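Local atomic coordinates of sugar ABC transporter, sugar-binding protein (Streptococcus pneumoniae, PDB entry 2HEU), a protein that probably binds sugars outside the cell and delivers them to an ABC transporter for uptake, as a solute-binding protein. Residues Y120-T125 with A310-M315. Numbering follows the deposited sequence.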
loop_
_atom_site.group_PDB
_atom_site.type_symbol
_atom_site.label_atom_id
_atom_site.label_comp_id
_atom_site.label_asym_id
_atom_site.label_seq_id
_atom_site.Cartn_x
_atom_site.Cartn_y
_atom_site.Cartn_z
ATOM N N TYR A 120 10.553 2.702 -15.008
ATOM C CA TYR A 120 11.021 1.375 -15.098
ATOM C C TYR A 120 10.057 0.326 -14.637
ATOM O O TYR A 120 10.450 -0.860 -14.565
ATOM C CB TYR A 120 12.351 1.240 -14.282
ATOM C CG TYR A 120 13.500 2.079 -14.801
ATOM C CD1 TYR A 120 14.312 1.605 -15.852
ATOM C CD2 TYR A 120 13.743 3.341 -14.328
ATOM C CE1 TYR A 120 15.381 2.321 -16.366
ATOM C CE2 TYR A 120 14.783 4.065 -14.842
ATOM C CZ TYR A 120 15.569 3.592 -15.889
ATOM O OH TYR A 120 16.642 4.305 -16.362
ATOM N N ASN A 121 8.833 0.699 -14.281
ATOM C CA ASN A 121 7.919 -0.254 -13.685
ATOM C C ASN A 121 6.523 0.139 -14.072
ATOM O O ASN A 121 6.202 1.364 -14.063
ATOM C CB ASN A 121 8.114 -0.278 -12.166
ATOM C CG ASN A 121 7.243 -1.200 -11.414
ATOM O OD1 ASN A 121 6.109 -0.895 -11.112
ATOM N ND2 ASN A 121 7.809 -2.391 -11.076
ATOM N N VAL A 122 5.674 -0.804 -14.392
ATOM C CA VAL A 122 4.234 -0.593 -14.639
ATOM C C VAL A 122 3.457 -0.968 -13.383
ATOM O O VAL A 122 3.390 -2.178 -13.041
ATOM C CB VAL A 122 3.702 -1.467 -15.816
ATOM C CG1 VAL A 122 2.286 -1.187 -16.060
ATOM C CG2 VAL A 122 4.585 -1.190 -17.075
ATOM N N PRO A 123 2.947 0.018 -12.647
ATOM C CA PRO A 123 2.114 -0.354 -11.480
ATOM C C PRO A 123 0.703 -0.608 -12.003
ATOM O O PRO A 123 0.030 0.323 -12.434
ATOM C CB PRO A 123 2.271 0.852 -10.499
ATOM C CG PRO A 123 3.231 1.847 -11.236
ATOM C CD PRO A 123 3.177 1.478 -12.674
ATOM N N PHE A 124 0.304 -1.865 -12.052
ATOM C CA PHE A 124 -1.065 -2.247 -12.439
ATOM C C PHE A 124 -2.010 -2.006 -11.309
ATOM O O PHE A 124 -3.148 -1.581 -11.558
ATOM C CB PHE A 124 -1.112 -3.744 -12.826
ATOM C CG PHE A 124 -0.268 -4.097 -13.995
ATOM C CD1 PHE A 124 -0.757 -3.972 -15.253
ATOM C CD2 PHE A 124 1.064 -4.534 -13.865
ATOM C CE1 PHE A 124 -0.005 -4.309 -16.363
ATOM C CE2 PHE A 124 1.820 -4.845 -14.943
ATOM C CZ PHE A 124 1.289 -4.734 -16.191
ATOM N N THR A 125 -1.680 -2.420 -10.071
ATOM C CA THR A 125 -2.520 -2.214 -8.937
ATOM C C THR A 125 -1.711 -1.613 -7.823
ATOM O O THR A 125 -0.467 -1.600 -7.843
ATOM C CB THR A 125 -3.137 -3.485 -8.420
ATOM O OG1 THR A 125 -2.117 -4.332 -7.884
ATOM C CG2 THR A 125 -3.978 -4.230 -9.502
ATOM N N ALA A 310 5.589 -7.967 -24.782
ATOM C CA ALA A 310 4.238 -8.388 -25.144
ATOM C C ALA A 310 3.527 -8.877 -23.896
ATOM O O ALA A 310 2.286 -8.663 -23.822
ATOM C CB ALA A 310 4.299 -9.519 -26.210
ATOM N N PHE A 311 4.198 -9.564 -23.023
ATOM C CA PHE A 311 3.498 -10.014 -21.810
ATOM C C PHE A 311 3.035 -8.849 -20.927
ATOM O O PHE A 311 1.912 -8.837 -20.418
ATOM C CB PHE A 311 4.422 -11.019 -21.043
ATOM C CG PHE A 311 3.793 -11.680 -19.857
ATOM C CD1 PHE A 311 2.763 -12.544 -20.041
ATOM C CD2 PHE A 311 4.214 -11.413 -18.593
ATOM C CE1 PHE A 311 2.212 -13.233 -18.992
ATOM C CE2 PHE A 311 3.595 -12.065 -17.541
ATOM C CZ PHE A 311 2.607 -12.979 -17.724
ATOM N N VAL A 312 3.938 -7.874 -20.764
ATOM C CA VAL A 312 3.587 -6.673 -19.997
ATOM C C VAL A 312 2.407 -5.931 -20.691
ATOM O O VAL A 312 1.426 -5.544 -20.038
ATOM C CB VAL A 312 4.766 -5.787 -19.821
ATOM C CG1 VAL A 312 4.397 -4.469 -19.100
ATOM C CG2 VAL A 312 5.883 -6.510 -19.007
ATOM N N GLU A 313 2.506 -5.761 -22.022
ATOM C CA GLU A 313 1.445 -5.066 -22.745
ATOM C C GLU A 313 0.115 -5.772 -22.554
ATOM O O GLU A 313 -0.914 -5.117 -22.392
ATOM C CB GLU A 313 1.824 -4.956 -24.222
ATOM C CG GLU A 313 0.796 -4.157 -25.001
ATOM C CD GLU A 313 -0.304 -4.942 -25.616
ATOM O OE1 GLU A 313 -0.008 -6.008 -26.219
ATOM O OE2 GLU A 313 -1.443 -4.436 -25.639
ATOM N N TYR A 314 0.091 -7.083 -22.624
ATOM C CA TYR A 314 -1.109 -7.819 -22.518
ATOM C C TYR A 314 -1.842 -7.480 -21.204
ATOM O O TYR A 314 -3.072 -7.267 -21.210
ATOM C CB TYR A 314 -0.809 -9.371 -22.561
ATOM C CG TYR A 314 -1.994 -10.225 -22.638
ATOM C CD1 TYR A 314 -2.384 -11.060 -21.624
ATOM C CD2 TYR A 314 -2.756 -10.273 -23.795
ATOM C CE1 TYR A 314 -3.434 -11.880 -21.718
ATOM C CE2 TYR A 314 -3.852 -11.123 -23.927
ATOM C CZ TYR A 314 -4.192 -11.901 -22.878
ATOM O OH TYR A 314 -5.309 -12.708 -22.914
ATOM N N MET A 315 -1.089 -7.407 -20.100
ATOM C CA MET A 315 -1.714 -7.128 -18.817
ATOM C C MET A 315 -2.262 -5.721 -18.714
ATOM O O MET A 315 -3.126 -5.456 -17.844
ATOM C CB MET A 315 -0.699 -7.437 -17.710
ATOM C CG MET A 315 -1.300 -7.506 -16.294
ATOM S SD MET A 315 -2.120 -9.060 -16.099
ATOM C CE MET A 315 -2.961 -8.367 -15.753
#
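Val-122 meets Val-312 through one methyl each. CG2 of Val-122 lies 3.9 Å from CG1 of Val-312, and the two side chains cross at a slant. The two branches of Val-122 have different neighbours. CG1 stands anti to the backbone N (chi1 -178°), which turns CG2 to the helix and lays CG1 of Val-122 on the ring of Phe-124, 3.7 Å above its plane and near the rim.

Strand 122-123 is an edge strand of a five-stranded mixed sheet. Beside it runs strand 295-298, antiparallel, and Val-122 pairs with Trp-296 through backbone hydrogen bonds. The strand order 2-1-3-n-4 matches class II periplasmic binding proteins, in which strand n, here 295-298, belongs to chain returning from the other lobe. Helix 305-315 comes next in the chain and packs its last turns on the sheet. Trp-296 touches both Val-312 and Met-315.

Phe-124 carries most of the remaining contact. The ring face opposite Val-122 CG1 receives Met-315. CG of Met-315 is 3.8 Å from the centroid of the Phe-124 ring and 24° off its normal, a CH-pi contact. This methylene sits nearer the rim than the middle, 3.5 Å from CE1 of Phe-124. CB of Met-315 approaches the same CE1 equally closely. The Met-315 chain bends at chi2 (78°), and its SD stands above the face at 5.4 Å from the Phe-124 centroid, a long Met-aromatic contact. O of Val-312 sits at the ring edge, in its plane, 3.9 Å from CZ of Phe-124. Trp-296 adds an edge-to-face contact with Phe-124, and Met-321 of helix 318-328 also touches it.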